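Local coordinates for glutamate ABC superfamily ATP binding cassette transporter, binding protein (Enterococcus faecium DO, PDB 5EYF) that binds glutamate and probably delivers it to an ABC transporter for uptake into the cell, at residues B[22-30]-B[176-184]; B[108-119]-B[186-195]. All coordinates share one frame; numbering follows the deposited sequence.

Interaction 1 of 2, residues B[22-30]-B[176-184]. With GLU (glutamic acid), chain E.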
loop_
_atom_site.group_PDB
_atom_site.type_symbol
_atom_site.label_atom_id
_atom_site.label_comp_id
_atom_site.label_asym_id
_atom_site.label_seq_id
_atom_site.Cartn_x
_atom_site.Cartn_y
_atom_site.Cartn_z
ATOM N N LYS B 22 -7.665 -19.028 -4.304
ATOM C CA LYS B 22 -8.821 -19.236 -3.455
ATOM C C LYS B 22 -10.005 -19.694 -4.293
ATOM O O LYS B 22 -10.135 -19.336 -5.473
ATOM C CB LYS B 22 -9.181 -17.953 -2.697
ATOM C CG LYS B 22 -8.034 -17.360 -1.847
ATOM C CD LYS B 22 -7.404 -18.392 -0.926
ATOM C CE LYS B 22 -6.469 -17.764 0.125
ATOM N NZ LYS B 22 -7.154 -17.050 1.244
ATOM N N TYR B 23 -10.876 -20.498 -3.671
ATOM C CA TYR B 23 -12.146 -20.873 -4.283
ATOM C C TYR B 23 -13.336 -20.225 -3.594
ATOM O O TYR B 23 -14.476 -20.424 -4.034
ATOM C CB TYR B 23 -12.350 -22.404 -4.282
ATOM C CG TYR B 23 -11.665 -23.170 -5.409
ATOM C CD1 TYR B 23 -10.543 -22.669 -6.058
ATOM C CD2 TYR B 23 -12.155 -24.402 -5.822
ATOM C CE1 TYR B 23 -9.912 -23.385 -7.092
ATOM C CE2 TYR B 23 -11.540 -25.116 -6.850
ATOM C CZ TYR B 23 -10.426 -24.615 -7.475
ATOM O OH TYR B 23 -9.851 -25.365 -8.489
ATOM N N ASP B 24 -13.104 -19.458 -2.530
ATOM C CA ASP B 24 -14.172 -18.969 -1.674
ATOM C C ASP B 24 -14.138 -17.456 -1.507
ATOM O O ASP B 24 -14.820 -16.923 -0.622
ATOM C CB ASP B 24 -14.104 -19.642 -0.292
ATOM C CG ASP B 24 -12.969 -19.075 0.582
ATOM O OD1 ASP B 24 -11.895 -18.670 0.039
ATOM O OD2 ASP B 24 -13.172 -19.043 1.814
ATOM N N THR B 25 -13.356 -16.741 -2.301
ATOM C CA THR B 25 -13.148 -15.317 -2.042
ATOM C C THR B 25 -13.721 -14.522 -3.212
ATOM O O THR B 25 -13.054 -14.361 -4.239
ATOM C CB THR B 25 -11.658 -15.032 -1.859
ATOM O OG1 THR B 25 -11.148 -15.837 -0.776
ATOM C CG2 THR B 25 -11.437 -13.548 -1.552
ATOM N N ARG B 26 -14.952 -14.025 -3.062
ATOM C CA ARG B 26 -15.572 -13.268 -4.148
ATOM C C ARG B 26 -14.717 -12.057 -4.499
ATOM O O ARG B 26 -14.212 -11.366 -3.612
ATOM C CB ARG B 26 -16.982 -12.804 -3.778
ATOM C CG ARG B 26 -17.788 -12.323 -4.993
ATOM C CD ARG B 26 -19.204 -11.836 -4.647
ATOM N NE ARG B 26 -19.198 -10.429 -4.254
ATOM C CZ ARG B 26 -19.337 -9.408 -5.096
ATOM N NH1 ARG B 26 -19.289 -8.165 -4.641
ATOM N NH2 ARG B 26 -19.521 -9.623 -6.389
ATOM N N LEU B 27 -14.589 -11.809 -5.805
ATOM C CA LEU B 27 -13.799 -10.742 -6.450
ATOM C C LEU B 27 -12.355 -11.159 -6.701
ATOM O O LEU B 27 -11.660 -10.498 -7.492
ATOM C CB LEU B 27 -13.820 -9.403 -5.695
ATOM C CG LEU B 27 -15.218 -8.856 -5.372
ATOM C CD1 LEU B 27 -15.118 -7.507 -4.641
ATOM C CD2 LEU B 27 -16.003 -8.737 -6.666
ATOM N N PHE B 28 -11.881 -12.225 -6.042
ATOM C CA PHE B 28 -10.491 -12.652 -6.212
ATOM C C PHE B 28 -10.366 -14.069 -6.748
ATOM O O PHE B 28 -9.707 -14.274 -7.771
ATOM C CB PHE B 28 -9.710 -12.503 -4.902
ATOM C CG PHE B 28 -9.449 -11.083 -4.551
ATOM C CD1 PHE B 28 -8.369 -10.407 -5.119
ATOM C CD2 PHE B 28 -10.316 -10.400 -3.717
ATOM C CE1 PHE B 28 -8.134 -9.068 -4.806
ATOM C CE2 PHE B 28 -10.088 -9.067 -3.404
ATOM C CZ PHE B 28 -8.980 -8.408 -3.960
ATOM N N GLY B 29 -10.965 -15.053 -6.080
ATOM C CA GLY B 29 -10.958 -16.417 -6.562
ATOM C C GLY B 29 -12.145 -17.091 -5.945
ATOM O O GLY B 29 -12.128 -17.394 -4.751
HETATM N N MSE B 30 -13.147 -17.362 -6.766
HETATM C CA MSE B 30 -14.408 -17.911 -6.308
HETATM C C MSE B 30 -14.881 -18.961 -7.287
HETATM O O MSE B 30 -15.005 -18.669 -8.464
HETATM C CB MSE B 30 -15.438 -16.801 -6.207
HETATM C CG MSE B 30 -16.850 -17.274 -6.318
HETATM SE SE MSE B 30 -17.692 -16.833 -4.672
HETATM C CE MSE B 30 -16.859 -18.162 -3.548
ATOM N N ALA B 176 -10.796 -5.403 0.713
ATOM C CA ALA B 176 -11.312 -5.835 -0.589
ATOM C C ALA B 176 -12.098 -7.129 -0.474
ATOM O O ALA B 176 -13.018 -7.369 -1.268
ATOM C CB ALA B 176 -10.181 -6.029 -1.599
ATOM N N ILE B 177 -11.724 -7.978 0.482
ATOM C CA ILE B 177 -12.455 -9.214 0.717
ATOM C C ILE B 177 -13.782 -8.919 1.391
ATOM O O ILE B 177 -14.821 -9.468 1.003
ATOM C CB ILE B 177 -11.602 -10.183 1.547
ATOM C CG1 ILE B 177 -10.319 -10.527 0.764
ATOM C CG2 ILE B 177 -12.424 -11.433 1.925
ATOM C CD1 ILE B 177 -9.300 -11.333 1.542
ATOM N N LEU B 178 -13.772 -8.018 2.383
ATOM C CA LEU B 178 -15.007 -7.643 3.069
ATOM C C LEU B 178 -15.980 -6.986 2.111
ATOM O O LEU B 178 -17.194 -7.156 2.248
ATOM C CB LEU B 178 -14.706 -6.691 4.220
ATOM C CG LEU B 178 -14.011 -7.333 5.407
ATOM C CD1 LEU B 178 -13.667 -6.266 6.434
ATOM C CD2 LEU B 178 -14.877 -8.404 6.013
ATOM N N LEU B 179 -15.467 -6.210 1.151
ATOM C CA LEU B 179 -16.335 -5.672 0.108
ATOM C C LEU B 179 -17.055 -6.782 -0.638
ATOM O O LEU B 179 -18.242 -6.653 -0.944
ATOM C CB LEU B 179 -15.532 -4.819 -0.870
ATOM C CG LEU B 179 -15.270 -3.364 -0.468
ATOM C CD1 LEU B 179 -14.513 -2.664 -1.576
ATOM C CD2 LEU B 179 -16.561 -2.634 -0.155
ATOM N N GLY B 180 -16.342 -7.865 -0.973
ATOM C CA GLY B 180 -16.982 -8.995 -1.626
ATOM C C GLY B 180 -18.118 -9.563 -0.808
ATOM O O GLY B 180 -19.068 -10.133 -1.359
ATOM N N ILE B 181 -18.054 -9.385 0.505
ATOM C CA ILE B 181 -19.112 -9.828 1.403
ATOM C C ILE B 181 -20.181 -8.754 1.586
ATOM O O ILE B 181 -21.369 -9.065 1.670
ATOM C CB ILE B 181 -18.493 -10.249 2.749
ATOM C CG1 ILE B 181 -17.457 -11.353 2.539
ATOM C CG2 ILE B 181 -19.594 -10.673 3.724
ATOM C CD1 ILE B 181 -16.509 -11.538 3.707
ATOM N N ALA B 182 -19.801 -7.478 1.669
ATOM C CA ALA B 182 -20.794 -6.438 1.931
ATOM C C ALA B 182 -21.679 -6.183 0.718
ATOM O O ALA B 182 -22.847 -5.803 0.874
ATOM C CB ALA B 182 -20.118 -5.136 2.354
ATOM N N ASP B 183 -21.144 -6.362 -0.491
ATOM C CA ASP B 183 -22.001 -6.296 -1.672
ATOM C C ASP B 183 -23.103 -7.347 -1.603
ATOM O O ASP B 183 -24.232 -7.105 -2.041
ATOM C CB ASP B 183 -21.170 -6.472 -2.945
ATOM C CG ASP B 183 -20.280 -5.271 -3.260
ATOM O OD1 ASP B 183 -20.531 -4.156 -2.740
ATOM O OD2 ASP B 183 -19.328 -5.438 -4.053
ATOM N N GLU B 184 -22.802 -8.521 -1.046
ATOM C CA GLU B 184 -23.823 -9.553 -0.934
ATOM C C GLU B 184 -24.806 -9.300 0.202
ATOM O O GLU B 184 -25.867 -9.926 0.227
ATOM C CB GLU B 184 -23.182 -10.924 -0.728
ATOM C CG GLU B 184 -22.200 -11.323 -1.792
ATOM C CD GLU B 184 -22.813 -11.355 -3.175
ATOM O OE1 GLU B 184 -22.951 -10.279 -3.795
ATOM O OE2 GLU B 184 -23.161 -12.459 -3.641
HETATM N N GLU E . -4.092 -10.830 2.814
HETATM C CA GLU E . -4.118 -11.412 4.165
HETATM C C GLU E . -3.078 -12.517 4.287
HETATM O O GLU E . -2.374 -12.842 3.321
HETATM C CB GLU E . -5.517 -11.945 4.532
HETATM C CG GLU E . -6.188 -12.790 3.449
HETATM C CD GLU E . -5.597 -14.187 3.278
HETATM O OE1 GLU E . -5.684 -14.707 2.161
HETATM O OE2 GLU E . -5.126 -14.807 4.259
HETATM O OXT GLU E . -2.900 -13.105 5.372
HETATM O O HOH W 1 -14.863 -11.830 -0.792
#

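Interaction 2 of 2, residues B[108-119]-B[186-195]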
loop_
_atom_site.group_PDB
_atom_site.type_symbol
_atom_site.label_atom_id
_atom_site.label_comp_id
_atom_site.label_asym_id
_atom_site.label_seq_id
_atom_site.Cartn_x
_atom_site.Cartn_y
_atom_site.Cartn_z
ATOM N N ALA B 108 -9.490 -4.328 7.617
ATOM C CA ALA B 108 -10.632 -3.479 7.941
ATOM C C ALA B 108 -11.634 -4.260 8.773
ATOM O O ALA B 108 -11.442 -5.441 9.069
ATOM C CB ALA B 108 -11.328 -2.926 6.684
ATOM N N LEU B 109 -12.707 -3.569 9.152
ATOM C CA LEU B 109 -13.772 -4.114 9.988
ATOM C C LEU B 109 -15.098 -4.075 9.257
ATOM O O LEU B 109 -15.441 -3.071 8.639
ATOM C CB LEU B 109 -13.971 -3.311 11.261
ATOM C CG LEU B 109 -12.822 -3.231 12.253
ATOM C CD1 LEU B 109 -13.241 -2.443 13.497
ATOM C CD2 LEU B 109 -12.306 -4.614 12.636
ATOM N N LEU B 110 -15.871 -5.149 9.395
ATOM C CA LEU B 110 -17.244 -5.210 8.919
ATOM C C LEU B 110 -18.162 -5.374 10.126
ATOM O O LEU B 110 -17.914 -6.237 10.975
ATOM C CB LEU B 110 -17.415 -6.401 7.958
ATOM C CG LEU B 110 -18.774 -6.611 7.280
ATOM C CD1 LEU B 110 -18.850 -5.713 6.072
ATOM C CD2 LEU B 110 -19.007 -8.079 6.879
ATOM N N VAL B 111 -19.195 -4.530 10.217
ATOM C CA VAL B 111 -20.159 -4.559 11.312
ATOM C C VAL B 111 -21.560 -4.432 10.730
ATOM O O VAL B 111 -21.744 -4.017 9.585
ATOM C CB VAL B 111 -19.898 -3.419 12.345
ATOM C CG1 VAL B 111 -18.511 -3.553 12.969
ATOM C CG2 VAL B 111 -20.036 -2.058 11.690
ATOM N N LYS B 112 -22.561 -4.801 11.532
ATOM C CA LYS B 112 -23.935 -4.474 11.184
ATOM C C LYS B 112 -24.124 -2.958 11.221
ATOM O O LYS B 112 -23.694 -2.289 12.164
ATOM C CB LYS B 112 -24.897 -5.148 12.162
ATOM C CG LYS B 112 -26.372 -4.949 11.861
ATOM C CD LYS B 112 -27.216 -5.629 12.932
ATOM C CE LYS B 112 -28.624 -5.064 12.982
ATOM N NZ LYS B 112 -29.549 -5.851 12.132
ATOM N N LYS B 113 -24.796 -2.414 10.208
ATOM C CA LYS B 113 -25.146 -0.993 10.240
ATOM C C LYS B 113 -25.810 -0.606 11.554
ATOM O O LYS B 113 -26.695 -1.305 12.058
ATOM C CB LYS B 113 -26.070 -0.633 9.084
ATOM C CG LYS B 113 -25.355 -0.567 7.785
ATOM C CD LYS B 113 -26.308 -0.426 6.633
ATOM C CE LYS B 113 -25.523 -0.483 5.334
ATOM N NZ LYS B 113 -26.308 0.063 4.204
ATOM N N GLY B 114 -25.366 0.524 12.101
ATOM C CA GLY B 114 -25.853 1.001 13.366
ATOM C C GLY B 114 -25.016 0.580 14.546
ATOM O O GLY B 114 -25.285 1.044 15.666
ATOM N N SER B 115 -24.027 -0.305 14.337
ATOM C CA SER B 115 -23.124 -0.692 15.408
ATOM C C SER B 115 -22.515 0.533 16.074
ATOM O O SER B 115 -22.261 1.557 15.434
ATOM C CB SER B 115 -21.998 -1.573 14.859
ATOM O OG SER B 115 -21.133 -1.962 15.893
ATOM N N GLN B 116 -22.251 0.408 17.374
ATOM C CA GLN B 116 -21.467 1.413 18.082
ATOM C C GLN B 116 -19.994 1.387 17.668
ATOM O O GLN B 116 -19.298 2.394 17.837
ATOM C CB GLN B 116 -21.637 1.186 19.591
ATOM C CG GLN B 116 -21.021 2.221 20.532
ATOM C CD GLN B 116 -21.566 3.626 20.350
ATOM O OE1 GLN B 116 -20.832 4.595 20.514
ATOM N NE2 GLN B 116 -22.848 3.744 20.012
ATOM N N ILE B 117 -19.520 0.276 17.105
ATOM C CA ILE B 117 -18.128 0.117 16.677
ATOM C C ILE B 117 -17.922 0.876 15.368
ATOM O O ILE B 117 -18.559 0.568 14.358
ATOM C CB ILE B 117 -17.785 -1.377 16.521
ATOM C CG1 ILE B 117 -17.818 -2.058 17.898
ATOM C CG2 ILE B 117 -16.436 -1.590 15.819
ATOM C CD1 ILE B 117 -17.765 -3.570 17.843
ATOM N N LYS B 118 -17.020 1.870 15.378
ATOM C CA LYS B 118 -16.770 2.707 14.210
ATOM C C LYS B 118 -15.375 2.551 13.632
ATOM O O LYS B 118 -15.107 3.078 12.541
ATOM C CB LYS B 118 -16.955 4.190 14.546
ATOM C CG LYS B 118 -18.194 4.536 15.340
ATOM C CD LYS B 118 -17.916 5.857 16.037
ATOM C CE LYS B 118 -19.169 6.489 16.617
ATOM N NZ LYS B 118 -18.930 7.935 16.926
ATOM N N SER B 119 -14.481 1.885 14.340
ATOM C CA SER B 119 -13.114 1.711 13.886
ATOM C C SER B 119 -12.440 0.728 14.822
ATOM O O SER B 119 -13.004 0.310 15.841
ATOM C CB SER B 119 -12.347 3.031 13.876
ATOM O OG SER B 119 -11.883 3.339 15.183
ATOM N N PRO B 186 -26.498 -6.246 2.400
ATOM C CA PRO B 186 -26.637 -4.794 2.613
ATOM C C PRO B 186 -26.883 -4.366 4.061
ATOM O O PRO B 186 -26.819 -3.162 4.335
ATOM C CB PRO B 186 -27.829 -4.425 1.721
ATOM C CG PRO B 186 -28.569 -5.706 1.512
ATOM C CD PRO B 186 -27.529 -6.777 1.493
ATOM N N GLU B 187 -27.159 -5.281 4.987
ATOM C CA GLU B 187 -27.304 -4.889 6.383
ATOM C C GLU B 187 -25.969 -4.593 7.054
ATOM O O GLU B 187 -25.962 -4.195 8.227
ATOM C CB GLU B 187 -28.023 -5.984 7.177
ATOM C CG GLU B 187 -29.509 -6.088 6.935
ATOM C CD GLU B 187 -30.150 -7.105 7.858
ATOM O OE1 GLU B 187 -30.818 -8.031 7.354
ATOM O OE2 GLU B 187 -29.964 -6.981 9.092
ATOM N N TYR B 188 -24.855 -4.806 6.351
ATOM C CA TYR B 188 -23.513 -4.730 6.914
ATOM C C TYR B 188 -22.676 -3.745 6.115
ATOM O O TYR B 188 -22.893 -3.563 4.916
ATOM C CB TYR B 188 -22.855 -6.108 6.920
ATOM C CG TYR B 188 -23.667 -7.051 7.753
ATOM C CD1 TYR B 188 -23.387 -7.217 9.098
ATOM C CD2 TYR B 188 -24.750 -7.733 7.216
ATOM C CE1 TYR B 188 -24.136 -8.040 9.879
ATOM C CE2 TYR B 188 -25.512 -8.545 7.994
ATOM C CZ TYR B 188 -25.199 -8.692 9.329
ATOM O OH TYR B 188 -25.955 -9.511 10.110
ATOM N N GLU B 189 -21.716 -3.108 6.788
ATOM C CA GLU B 189 -20.875 -2.124 6.115
ATOM C C GLU B 189 -19.467 -2.174 6.688
ATOM O O GLU B 189 -19.247 -2.573 7.844
ATOM C CB GLU B 189 -21.452 -0.698 6.235
ATOM C CG GLU B 189 -21.508 -0.131 7.649
ATOM C CD GLU B 189 -22.204 1.230 7.711
ATOM O OE1 GLU B 189 -22.462 1.807 6.639
ATOM O OE2 GLU B 189 -22.506 1.720 8.825
ATOM N N LEU B 190 -18.511 -1.735 5.870
ATOM C CA LEU B 190 -17.159 -1.480 6.365
ATOM C C LEU B 190 -17.150 -0.187 7.169
ATOM O O LEU B 190 -17.850 0.776 6.832
ATOM C CB LEU B 190 -16.137 -1.386 5.211
ATOM C CG LEU B 190 -15.618 -2.670 4.547
ATOM C CD1 LEU B 190 -16.736 -3.321 3.728
ATOM C CD2 LEU B 190 -14.428 -2.390 3.652
ATOM N N VAL B 191 -16.399 -0.179 8.268
ATOM C CA VAL B 191 -16.301 1.007 9.114
ATOM C C VAL B 191 -14.848 1.218 9.483
ATOM O O VAL B 191 -14.111 0.257 9.751
ATOM C CB VAL B 191 -17.157 0.915 10.405
ATOM C CG1 VAL B 191 -18.639 0.805 10.078
ATOM C CG2 VAL B 191 -16.727 -0.252 11.297
ATOM N N GLY B 192 -14.452 2.488 9.525
ATOM C CA GLY B 192 -13.159 2.882 10.042
ATOM C C GLY B 192 -11.999 2.792 9.080
ATOM O O GLY B 192 -10.846 2.855 9.529
ATOM N N GLY B 193 -12.242 2.642 7.778
ATOM C CA GLY B 193 -11.059 2.645 6.905
ATOM C C GLY B 193 -10.213 1.389 7.080
ATOM O O GLY B 193 -10.735 0.298 7.363
ATOM N N THR B 194 -8.887 1.536 6.926
ATOM C CA THR B 194 -7.987 0.395 7.087
ATOM C C THR B 194 -6.987 0.687 8.191
ATOM O O THR B 194 -6.612 1.840 8.416
ATOM C CB THR B 194 -7.222 0.030 5.774
ATOM O OG1 THR B 194 -6.457 1.143 5.314
ATOM C CG2 THR B 194 -8.190 -0.440 4.673
ATOM N N PHE B 195 -6.535 -0.359 8.880
ATOM C CA PHE B 195 -5.555 -0.156 9.940
ATOM C C PHE B 195 -4.283 -0.969 9.719
ATOM O O PHE B 195 -3.403 -0.980 10.592
ATOM C CB PHE B 195 -6.165 -0.432 11.336
ATOM C CG PHE B 195 -6.811 -1.790 11.495
ATOM C CD1 PHE B 195 -6.076 -2.877 11.960
ATOM C CD2 PHE B 195 -8.152 -1.974 11.183
ATOM C CE1 PHE B 195 -6.694 -4.150 12.108
ATOM C CE2 PHE B 195 -8.771 -3.219 11.331
ATOM C CZ PHE B 195 -8.046 -4.304 11.781
HETATM O O HOH W 2 -11.598 -0.751 9.661
#

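Interaction 1 of 2, residues B[22-30]-B[176-184]
A176 starts the helical side of this contact, with its CB meeting the ring edge of F28 in plane (CB to CE2, 3.5 Å). One residue on, I177 sets CG1 against T25 CG2 at 4.0 Å. I177 CD1 also reaches CG of the bound glutamate, at 3.9 Å. A water bridges the backbone oxygens of I177 and R26. G180 turns its bare CA to 22-30, where the R26 carbonyl passes close by; L27 CD1 lies 3.8 Å from G180 CA. R26, modelled in two conformers, is described here in one. Its chain is straight until chi3 (86°), where it bends to aim NE at G180 O. The bond from R26 NE to G180 O is 2.9 Å long, nearly straight (168°), and uses a carbonyl lone pair. In the same guanidinium plane, R26 NH1 makes a 2.8 Å salt bridge to D183 OD2. The E184 carboxylate stacks over one face, with OE1 a long 3.8 Å from R26 NE, while L27 CD2 lies over the rim of the opposite face. The E184 pairing is one of charge alone. Back on 22-30, K22 NZ donates to glutamate OE1. This is the interlobe cleft of a type 2 periplasmic-binding-protein fold, closed over its ligand.

Interaction 2 of 2, residues B[108-119]-B[186-195]
V111 and V191 share one first torsion, with CG1 anti to the carbonyl carbon (chi1 -61° and -63°). Each CG2 therefore sits between backbone N and carbonyl carbon. The two side chains cross at about a right angle, and V111 CG2 lies 3.6 Å from V191 CG1. V191 CG2 also rests against I117 O.

The strands run antiparallel. V111 and E189 form a hydrogen-bonded pair: V111 N donates to E189 O at 3.1 Å, and E189 N to V111 O at 2.9 Å. L110 and L190 form the next non-hydrogen-bonded pair, and their CD1 methyls lie 4.0 Å apart. L110 CD1 also lies near Y188 CB. The Y188 ring is set obliquely to the K112 backbone, with Y188 CD1 3.5 Å from K112 CA.

Beyond the strand, K113 N donates to E187 O at 2.9 Å, just where the type II turn 112-115 begins. K112 and E187 run side by side and join in a salt bridge whose hydrogen bond is weak (K112 NZ to E187 OE2, 3.3 Å). K113 CG packs on the E189 carboxylate. At the other end, a water receives a weak bond from L109 N and donates to V191 O and G193 O. L109 CD2 lies 4.0 Å from F195 CE2.

K118 and G192 also face the second subunit. K118 NZ makes a salt bridge to D122 of the second subunit, and G192 N makes a hydrogen bond to D121 of that subunit. Within the chain, strand 103-112 lies between strands 188-191 and 170-172. The L110 and L190 face packs against helix 175-182, with F160 and L163 of helix 156-164 beside L110. On the other face, V111 touches A170, and L109 touches T172 and L123.

Overall arrangement
From the N terminus, segment 22-30 comes first, in the lobe that opens the chain. Segment 108-119 follows, where the chain has passed into the second lobe. Segment 176-184 then closes a loop of 145 residues in interaction 1, and 186-195 closes one of 66 residues in interaction 2. The two loops cross, since their segments alternate. Interaction 1 ties the lobes together beside the bound glutamate. Interaction 2 builds one edge of the second lobe's sheet. Their centres are about 17 Å apart. They meet where L178 packs on A108 and L110, and L179 on L190. Helix 175-182 is followed, after a short loop, by strand 188-191, linking cleft to sheet.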